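Local coordinates for protein 11R-lipoxygenase (Gersemia fruticosa, PDB 3VF1) that probably inserts both atoms of molecular oxygen into a polyunsaturated fatty acid at a non-heme iron, with an activity that depends on calcium, at residues Tyr134-Leu140 with Ser413-Lys419; Ile510-Tyr514 with Phe650-Ala655. One frame throughout, in Å; residues are numbered along the deposited sequence.

In the fold
The two contacts adjoin, their centres about 10 Å apart, where the PLAT β-sandwich meets the helical lipoxygenase domain. Interaction 1 lays the loop that leaves strand 130-134 against the start of helix 416-425; interaction 2 packs the last part of helix 491-514 on the turn that leads into helix 653-676. Asp-652 joins them: its OD2, used within interaction 2, is also the probable acceptor for Ala-138 N of interaction 1 at 3.0 Å. Packing continues the connection, with Phe-650 CZ 3.5 Å from the carbonyl Pro-416 O. Interaction 1 thus joins two domains, whereas interaction 2 packs two helices within the lipoxygenase domain; both lie away from the iron, glycan and predicted calcium sites.

Interaction 1 (Tyr134-Leu140 with Ser413-Lys419)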
ATOM      1  N   TYR A 134     -14.663  20.786 -13.590  1.00 42.49           N
ATOM      2  CA  TYR A 134     -15.043  21.932 -12.772  1.00 40.09           C
ATOM      3  C   TYR A 134     -13.862  22.872 -12.594  1.00 43.05           C
ATOM      4  O   TYR A 134     -12.725  22.522 -12.908  1.00 46.36           O
ATOM      5  CB  TYR A 134     -15.511  21.484 -11.388  1.00 41.41           C
ATOM      6  CG  TYR A 134     -16.646  20.489 -11.392  1.00 42.31           C
ATOM      7  CD1 TYR A 134     -17.967  20.912 -11.387  1.00 48.35           C
ATOM      8  CD2 TYR A 134     -16.396  19.126 -11.381  1.00 42.66           C
ATOM      9  CE1 TYR A 134     -19.006  20.004 -11.380  1.00 43.22           C
ATOM     10  CE2 TYR A 134     -17.424  18.215 -11.376  1.00 43.60           C
ATOM     11  CZ  TYR A 134     -18.725  18.656 -11.377  1.00 43.26           C
ATOM     12  OH  TYR A 134     -19.740  17.732 -11.369  1.00 47.05           O
ATOM     13  N   GLU A 135     -14.138  24.064 -12.078  1.00 45.31           N
ATOM     14  CA  GLU A 135     -13.086  25.003 -11.717  1.00 45.63           C
ATOM     15  C   GLU A 135     -12.495  24.575 -10.374  1.00 44.61           C
ATOM     16  O   GLU A 135     -13.176  23.943  -9.566  1.00 44.69           O
ATOM     17  CB  GLU A 135     -13.648  26.424 -11.647  1.00 43.19           C
ATOM     18  CG  GLU A 135     -12.602  27.526 -11.736  1.00 45.52           C
ATOM     19  CD  GLU A 135     -11.957  27.843 -10.400  1.00 51.65           C
ATOM     20  OE1 GLU A 135     -12.553  27.509  -9.355  1.00 50.52           O
ATOM     21  OE2 GLU A 135     -10.855  28.433 -10.395  1.00 52.56           O
ATOM     22  N   GLY A 136     -11.229  24.915 -10.146  1.00 45.91           N
ATOM     23  CA  GLY A 136     -10.490  24.447  -8.982  1.00 45.62           C
ATOM     24  C   GLY A 136     -11.274  24.393  -7.682  1.00 44.62           C
ATOM     25  O   GLY A 136     -11.255  23.379  -6.985  1.00 44.29           O
ATOM     26  N   LYS A 137     -11.954  25.488  -7.356  1.00 43.92           N
ATOM     27  CA  LYS A 137     -12.708  25.605  -6.108  1.00 42.43           C
ATOM     28  C   LYS A 137     -13.461  24.318  -5.761  1.00 40.42           C
ATOM     29  O   LYS A 137     -14.197  23.777  -6.586  1.00 39.85           O
ATOM     30  CB  LYS A 137     -13.698  26.769  -6.216  1.00 47.39           C
ATOM     31  CG  LYS A 137     -14.261  27.257  -4.893  1.00 52.01           C
ATOM     32  CD  LYS A 137     -15.351  28.297  -5.123  1.00 59.37           C
ATOM     33  CE  LYS A 137     -15.874  28.880  -3.816  1.00 62.72           C
ATOM     34  NZ  LYS A 137     -14.910  29.830  -3.189  1.00 66.37           N
ATOM     35  N   ALA A 138     -13.271  23.834  -4.536  1.00 35.94           N
ATOM     36  CA  ALA A 138     -13.978  22.649  -4.060  1.00 36.37           C
ATOM     37  C   ALA A 138     -15.301  23.062  -3.426  1.00 38.15           C
ATOM     38  O   ALA A 138     -15.360  24.037  -2.676  1.00 41.80           O
ATOM     39  CB  ALA A 138     -13.123  21.880  -3.063  1.00 36.80           C
ATOM     40  N   ILE A 139     -16.359  22.315  -3.724  1.00 38.72           N
ATOM     41  CA  ILE A 139     -17.706  22.702  -3.319  1.00 36.82           C
ATOM     42  C   ILE A 139     -18.516  21.515  -2.808  1.00 36.66           C
ATOM     43  O   ILE A 139     -18.727  20.539  -3.528  1.00 39.36           O
ATOM     44  CB  ILE A 139     -18.467  23.339  -4.498  1.00 40.95           C
ATOM     45  CG1 ILE A 139     -17.698  24.545  -5.037  1.00 41.32           C
ATOM     46  CG2 ILE A 139     -19.870  23.747  -4.069  1.00 41.87           C
ATOM     47  CD1 ILE A 139     -18.242  25.083  -6.340  1.00 43.32           C
ATOM     48  N   LEU A 140     -18.970  21.608  -1.563  1.00 37.60           N
ATOM     49  CA  LEU A 140     -19.848  20.595  -0.988  1.00 39.56           C
ATOM     50  C   LEU A 140     -21.236  20.698  -1.608  1.00 40.22           C
ATOM     51  O   LEU A 140     -21.649  21.776  -2.032  1.00 44.56           O
ATOM     52  CB  LEU A 140     -19.942  20.782   0.527  1.00 40.78           C
ATOM     53  CG  LEU A 140     -18.637  20.608   1.302  1.00 39.77           C
ATOM     54  CD1 LEU A 140     -18.797  21.067   2.742  1.00 35.62           C
ATOM     55  CD2 LEU A 140     -18.190  19.158   1.249  1.00 40.68           C
ATOM     56  N   SER A 413     -15.873  15.063  -8.772  1.00 35.95           N
ATOM     57  CA  SER A 413     -14.513  15.590  -8.709  1.00 33.24           C
ATOM     58  C   SER A 413     -14.433  17.006  -8.132  1.00 33.83           C
ATOM     59  O   SER A 413     -13.340  17.546  -7.960  1.00 33.07           O
ATOM     60  CB  SER A 413     -13.869  15.556 -10.099  1.00 37.83           C
ATOM     61  OG  SER A 413     -14.668  16.237 -11.049  1.00 42.60           O
ATOM     62  N   VAL A 414     -15.584  17.608  -7.841  1.00 32.67           N
ATOM     63  CA  VAL A 414     -15.618  18.943  -7.249  1.00 33.68           C
ATOM     64  C   VAL A 414     -15.642  18.865  -5.720  1.00 31.00           C
ATOM     65  O   VAL A 414     -15.478  19.871  -5.032  1.00 29.22           O
ATOM     66  CB  VAL A 414     -16.842  19.750  -7.750  1.00 36.67           C
ATOM     67  CG1 VAL A 414     -18.133  19.203  -7.151  1.00 35.29           C
ATOM     68  CG2 VAL A 414     -16.681  21.230  -7.426  1.00 31.81           C
ATOM     69  N   HIS A 415     -15.838  17.660  -5.197  1.00 31.86           N
ATOM     70  CA  HIS A 415     -15.894  17.439  -3.755  1.00 31.94           C
ATOM     71  C   HIS A 415     -14.486  17.474  -3.152  1.00 35.50           C
ATOM     72  O   HIS A 415     -13.556  16.887  -3.706  1.00 35.11           O
ATOM     73  CB  HIS A 415     -16.551  16.088  -3.475  1.00 31.13           C
ATOM     74  CG  HIS A 415     -17.039  15.928  -2.069  1.00 36.15           C
ATOM     75  ND1 HIS A 415     -16.212  16.048  -0.974  1.00 36.65           N
ATOM     76  CD2 HIS A 415     -18.268  15.641  -1.580  1.00 36.54           C
ATOM     77  CE1 HIS A 415     -16.911  15.851   0.128  1.00 37.84           C
ATOM     78  NE2 HIS A 415     -18.162  15.601  -0.210  1.00 37.02           N
ATOM     79  N   PRO A 416     -14.322  18.168  -2.012  1.00 34.12           N
ATOM     80  CA  PRO A 416     -13.002  18.319  -1.383  1.00 33.85           C
ATOM     81  C   PRO A 416     -12.351  16.997  -0.967  1.00 33.03           C
ATOM     82  O   PRO A 416     -11.134  16.865  -1.061  1.00 35.69           O
ATOM     83  CB  PRO A 416     -13.294  19.183  -0.149  1.00 31.38           C
ATOM     84  CG  PRO A 416     -14.758  19.042   0.091  1.00 34.36           C
ATOM     85  CD  PRO A 416     -15.366  18.887  -1.264  1.00 35.93           C
ATOM     86  N   VAL A 417     -13.153  16.042  -0.506  1.00 32.99           N
ATOM     87  CA  VAL A 417     -12.642  14.738  -0.099  1.00 32.34           C
ATOM     88  C   VAL A 417     -12.122  13.945  -1.296  1.00 33.33           C
ATOM     89  O   VAL A 417     -11.127  13.231  -1.184  1.00 34.10           O
ATOM     90  CB  VAL A 417     -13.720  13.916   0.633  1.00 27.96           C
ATOM     91  CG1 VAL A 417     -13.256  12.481   0.842  1.00 28.73           C
ATOM     92  CG2 VAL A 417     -14.066  14.567   1.960  1.00 30.64           C
ATOM     93  N   TRP A 418     -12.795  14.070  -2.435  1.00 31.77           N
ATOM     94  CA  TRP A 418     -12.319  13.437  -3.660  1.00 31.71           C
ATOM     95  C   TRP A 418     -10.929  13.953  -4.008  1.00 31.01           C
ATOM     96  O   TRP A 418     -10.045  13.185  -4.390  1.00 31.88           O
ATOM     97  CB  TRP A 418     -13.269  13.710  -4.826  1.00 32.32           C
ATOM     98  CG  TRP A 418     -12.627  13.468  -6.158  1.00 28.70           C
ATOM     99  CD1 TRP A 418     -11.882  14.355  -6.881  1.00 30.15           C
ATOM    100  CD2 TRP A 418     -12.658  12.257  -6.921  1.00 28.97           C
ATOM    101  NE1 TRP A 418     -11.453  13.774  -8.049  1.00 29.22           N
ATOM    102  CE2 TRP A 418     -11.914  12.485  -8.098  1.00 29.72           C
ATOM    103  CE3 TRP A 418     -13.242  11.002  -6.727  1.00 30.98           C
ATOM    104  CZ2 TRP A 418     -11.744  11.507  -9.074  1.00 30.13           C
ATOM    105  CZ3 TRP A 418     -13.070  10.033  -7.698  1.00 31.54           C
ATOM    106  CH2 TRP A 418     -12.328  10.291  -8.856  1.00 31.35           C
ATOM    107  N   LYS A 419     -10.742  15.263  -3.879  1.00 30.64           N
ATOM    108  CA  LYS A 419      -9.459  15.890  -4.169  1.00 35.17           C
ATOM    109  C   LYS A 419      -8.407  15.434  -3.167  1.00 34.56           C
ATOM    110  O   LYS A 419      -7.246  15.228  -3.517  1.00 33.44           O
ATOM    111  CB  LYS A 419      -9.585  17.414  -4.113  1.00 35.38           C
ATOM    112  CG  LYS A 419     -10.519  18.009  -5.154  1.00 34.83           C
ATOM    113  CD  LYS A 419     -10.599  19.519  -5.003  1.00 36.09           C
ATOM    114  CE  LYS A 419     -11.534  20.144  -6.026  1.00 38.88           C
ATOM    115  NZ  LYS A 419     -11.023  20.015  -7.419  1.00 42.14           N
TER
HETATM  116  O   HOH W   1     -12.970  18.381 -12.041  1.00 46.64           O
HETATM  117  O   HOH W   2     -13.292  21.491  -8.676  1.00 39.28           O
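Two torsions bring Tyr-134 and Val-414 together: the tyrosine CG stands anti to its carbonyl carbon (chi1 -56°), and Val-414, with CG2 anti to its amide nitrogen and CG1 at chi1 71°, turns its CB hydrogen onto the ring and both methyls off it. The contact belongs to the interface between the PLAT β-sandwich and the catalytic lipoxygenase domain, where the loop leaving strand 130-134 rests on the start of helix 416-425. Val-414 CB sits over the middle of the Tyr-134 ring, 3.7 Å from its centroid, a CH-pi contact that suits a branched aliphatic carbon, while Ser-413 OG lies at the ring edge, 3.4 Å from Tyr-134 CD2. Both hydroxyls hydrogen-bond to Glu-157 of helix 148-164. With an alanine in place of Tyr-134, Val-414 would probably lose the surface it packs against, and Glu-157 one of its hydroxyl partners. Ile-139 N donates to Val-414 O over 2.9 Å, nearly straight (164° at the hydrogen), pinning the loop just before the N-cap of helix 416-425. Ala-138 is small enough to let its CB meet both Pro-416 and the aliphatic part of Lys-419, with CE 3.8 Å from Ala-138 CB. The lysine chain is extended until it bends at its last torsion; its NZ reaches Gly-136 O only weakly, but also donates to Leu-649 O and to a bridging water. Leu-140 CD2 touches Pro-416 CG at 3.6 Å and leans on the imidazole of His-415, whose NE2 pairs with Asp-524 and whose ND1, as N-cap, accepts Val-417 N in the ring plane at 3.1 Å.

Interaction 2 (Ile510-Tyr514 with Phe650-Ala655); sequences IIQIY and FGDAAA
Ile-510 meets Phe-650 through its CG2 branch, which lies 4.1 Å from Phe-650 CZ, while the other branch carries CD1 across to Ala-655, 4.3 Å from Ala-655 CB. One β-branched residue touches both the loop and the helix that follows it. Ile-513 sends its extended CD1 over the first turn of helix 653-676, where it comes 3.8 Å from Ala-654 CB; the short alanines here let the two helices come close. Its CG2 branch lies over the centre of the Tyr-514 ring and backs that ring from one face. This is helix-end packing within the largely α-helical catalytic domain of lipoxygenases, with the last part of helix 491-514 against the N-terminal end of helix 653-676. Tyr-514 closes the segment, its CG anti to the carbonyl carbon (chi1 -58°), which directs the ring toward the turn, where OH donates to Asp-652 OD2 at 2.7 Å. The ring and carboxylate planes stand 70° apart, and the hydroxyl approaches OD2 from above the carboxylate plane. Asp-652 holds the N-cap position, yet its side chain makes no capping bond; an acidic residue suits the place as acceptor for the phenol hydroxyl, and OD2 also accepts from Ala-138 N. Tyr-514 CE2 lies 4.1 Å from Phe-650 CE1, the two side chains crossing at a slant, and the hydroxyl oxygen sits at the edge of the Phe-650 ring, 3.5 Å from Phe-650 CD1.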
ATOM      1  N   ILE A 510      -7.672  20.282   6.264  1.00 30.73           N
ATOM      2  CA  ILE A 510      -8.447  20.290   5.030  1.00 31.41           C
ATOM      3  C   ILE A 510      -9.938  20.211   5.323  1.00 33.44           C
ATOM      4  O   ILE A 510     -10.728  20.984   4.785  1.00 33.32           O
ATOM      5  CB  ILE A 510      -8.060  19.111   4.116  1.00 32.61           C
ATOM      6  CG1 ILE A 510      -6.613  19.258   3.634  1.00 30.56           C
ATOM      7  CG2 ILE A 510      -9.009  19.021   2.927  1.00 30.71           C
ATOM      8  CD1 ILE A 510      -6.343  20.534   2.859  1.00 32.80           C
ATOM      9  N   ILE A 511     -10.321  19.273   6.180  1.00 35.37           N
ATOM     10  CA  ILE A 511     -11.727  19.048   6.492  1.00 31.23           C
ATOM     11  C   ILE A 511     -12.366  20.252   7.184  1.00 35.16           C
ATOM     12  O   ILE A 511     -13.534  20.559   6.950  1.00 35.79           O
ATOM     13  CB  ILE A 511     -11.904  17.796   7.373  1.00 33.62           C
ATOM     14  CG1 ILE A 511     -11.547  16.536   6.580  1.00 34.88           C
ATOM     15  CG2 ILE A 511     -13.332  17.698   7.898  1.00 35.77           C
ATOM     16  CD1 ILE A 511     -12.412  16.305   5.356  1.00 33.04           C
ATOM     17  N   GLN A 512     -11.603  20.938   8.028  1.00 35.23           N
ATOM     18  CA  GLN A 512     -12.135  22.086   8.758  1.00 34.51           C
ATOM     19  C   GLN A 512     -12.216  23.339   7.888  1.00 36.56           C
ATOM     20  O   GLN A 512     -12.804  24.341   8.289  1.00 37.47           O
ATOM     21  CB  GLN A 512     -11.307  22.356  10.016  1.00 32.69           C
ATOM     22  CG  GLN A 512     -11.517  21.314  11.105  1.00 39.93           C
ATOM     23  CD  GLN A 512     -10.828  21.673  12.408  1.00 46.16           C
ATOM     24  OE1 GLN A 512     -10.140  22.691  12.503  1.00 44.77           O
ATOM     25  NE2 GLN A 512     -11.013  20.836  13.423  1.00 41.64           N
ATOM     26  N   ILE A 513     -11.627  23.279   6.698  1.00 35.42           N
ATOM     27  CA  ILE A 513     -11.749  24.365   5.732  1.00 33.84           C
ATOM     28  C   ILE A 513     -13.130  24.356   5.083  1.00 36.72           C
ATOM     29  O   ILE A 513     -13.687  25.412   4.777  1.00 37.71           O
ATOM     30  CB  ILE A 513     -10.677  24.262   4.625  1.00 35.71           C
ATOM     31  CG1 ILE A 513      -9.312  24.699   5.161  1.00 33.14           C
ATOM     32  CG2 ILE A 513     -11.053  25.126   3.427  1.00 33.77           C
ATOM     33  CD1 ILE A 513      -8.164  24.435   4.207  1.00 34.23           C
ATOM     34  N   TYR A 514     -13.683  23.163   4.882  1.00 34.07           N
ATOM     35  CA  TYR A 514     -14.939  23.012   4.151  1.00 36.56           C
ATOM     36  C   TYR A 514     -16.118  22.656   5.055  1.00 37.31           C
ATOM     37  O   TYR A 514     -17.254  23.042   4.781  1.00 39.97           O
ATOM     38  CB  TYR A 514     -14.770  21.962   3.052  1.00 32.50           C
ATOM     39  CG  TYR A 514     -13.666  22.311   2.085  1.00 33.90           C
ATOM     40  CD1 TYR A 514     -13.894  23.179   1.027  1.00 37.51           C
ATOM     41  CD2 TYR A 514     -12.389  21.792   2.242  1.00 36.38           C
ATOM     42  CE1 TYR A 514     -12.886  23.513   0.146  1.00 36.06           C
ATOM     43  CE2 TYR A 514     -11.373  22.119   1.365  1.00 37.02           C
ATOM     44  CZ  TYR A 514     -11.628  22.979   0.319  1.00 38.15           C
ATOM     45  OH  TYR A 514     -10.622  23.312  -0.558  1.00 38.34           O
ATOM     46  N   PHE A 650      -6.683  20.810  -5.901  1.00 37.88           N
ATOM     47  CA  PHE A 650      -7.199  21.912  -5.094  1.00 37.28           C
ATOM     48  C   PHE A 650      -6.905  23.263  -5.733  1.00 39.97           C
ATOM     49  O   PHE A 650      -5.780  23.528  -6.157  1.00 41.46           O
ATOM     50  CB  PHE A 650      -6.603  21.874  -3.685  1.00 34.80           C
ATOM     51  CG  PHE A 650      -7.213  20.831  -2.795  1.00 35.22           C
ATOM     52  CD1 PHE A 650      -8.442  21.048  -2.200  1.00 32.88           C
ATOM     53  CD2 PHE A 650      -6.554  19.639  -2.544  1.00 35.36           C
ATOM     54  CE1 PHE A 650      -9.008  20.094  -1.377  1.00 31.27           C
ATOM     55  CE2 PHE A 650      -7.114  18.683  -1.722  1.00 34.65           C
ATOM     56  CZ  PHE A 650      -8.343  18.911  -1.137  1.00 34.68           C
ATOM     57  N   GLY A 651      -7.925  24.111  -5.798  1.00 40.62           N
ATOM     58  CA  GLY A 651      -7.765  25.467  -6.290  1.00 39.05           C
ATOM     59  C   GLY A 651      -7.780  26.477  -5.159  1.00 37.09           C
ATOM     60  O   GLY A 651      -7.192  27.554  -5.269  1.00 36.73           O
ATOM     61  N   ASP A 652      -8.450  26.129  -4.066  1.00 37.91           N
ATOM     62  CA  ASP A 652      -8.580  27.032  -2.929  1.00 35.38           C
ATOM     63  C   ASP A 652      -7.225  27.300  -2.286  1.00 34.11           C
ATOM     64  O   ASP A 652      -6.484  26.373  -1.968  1.00 37.51           O
ATOM     65  CB  ASP A 652      -9.541  26.446  -1.893  1.00 38.61           C
ATOM     66  CG  ASP A 652     -10.879  26.054  -2.493  1.00 39.05           C
ATOM     67  OD1 ASP A 652     -11.721  26.949  -2.713  1.00 42.98           O
ATOM     68  OD2 ASP A 652     -11.089  24.848  -2.741  1.00 42.07           O
ATOM     69  N   ALA A 653      -6.911  28.577  -2.093  1.00 34.26           N
ATOM     70  CA  ALA A 653      -5.626  28.977  -1.531  1.00 34.58           C
ATOM     71  C   ALA A 653      -5.469  28.487  -0.093  1.00 34.45           C
ATOM     72  O   ALA A 653      -4.350  28.321   0.392  1.00 34.39           O
ATOM     73  CB  ALA A 653      -5.473  30.490  -1.594  1.00 32.79           C
ATOM     74  N   ALA A 654      -6.590  28.259   0.585  1.00 32.13           N
ATOM     75  CA  ALA A 654      -6.560  27.761   1.955  1.00 34.18           C
ATOM     76  C   ALA A 654      -6.078  26.312   1.986  1.00 33.92           C
ATOM     77  O   ALA A 654      -5.396  25.894   2.922  1.00 30.95           O
ATOM     78  CB  ALA A 654      -7.933  27.878   2.592  1.00 31.63           C
ATOM     79  N   ALA A 655      -6.437  25.550   0.960  1.00 34.18           N
ATOM     80  CA  ALA A 655      -5.992  24.166   0.845  1.00 29.35           C
ATOM     81  C   ALA A 655      -4.483  24.122   0.620  1.00 32.87           C
ATOM     82  O   ALA A 655      -3.783  23.298   1.202  1.00 33.27           O
ATOM     83  CB  ALA A 655      -6.719  23.467  -0.288  1.00 30.47           C
TER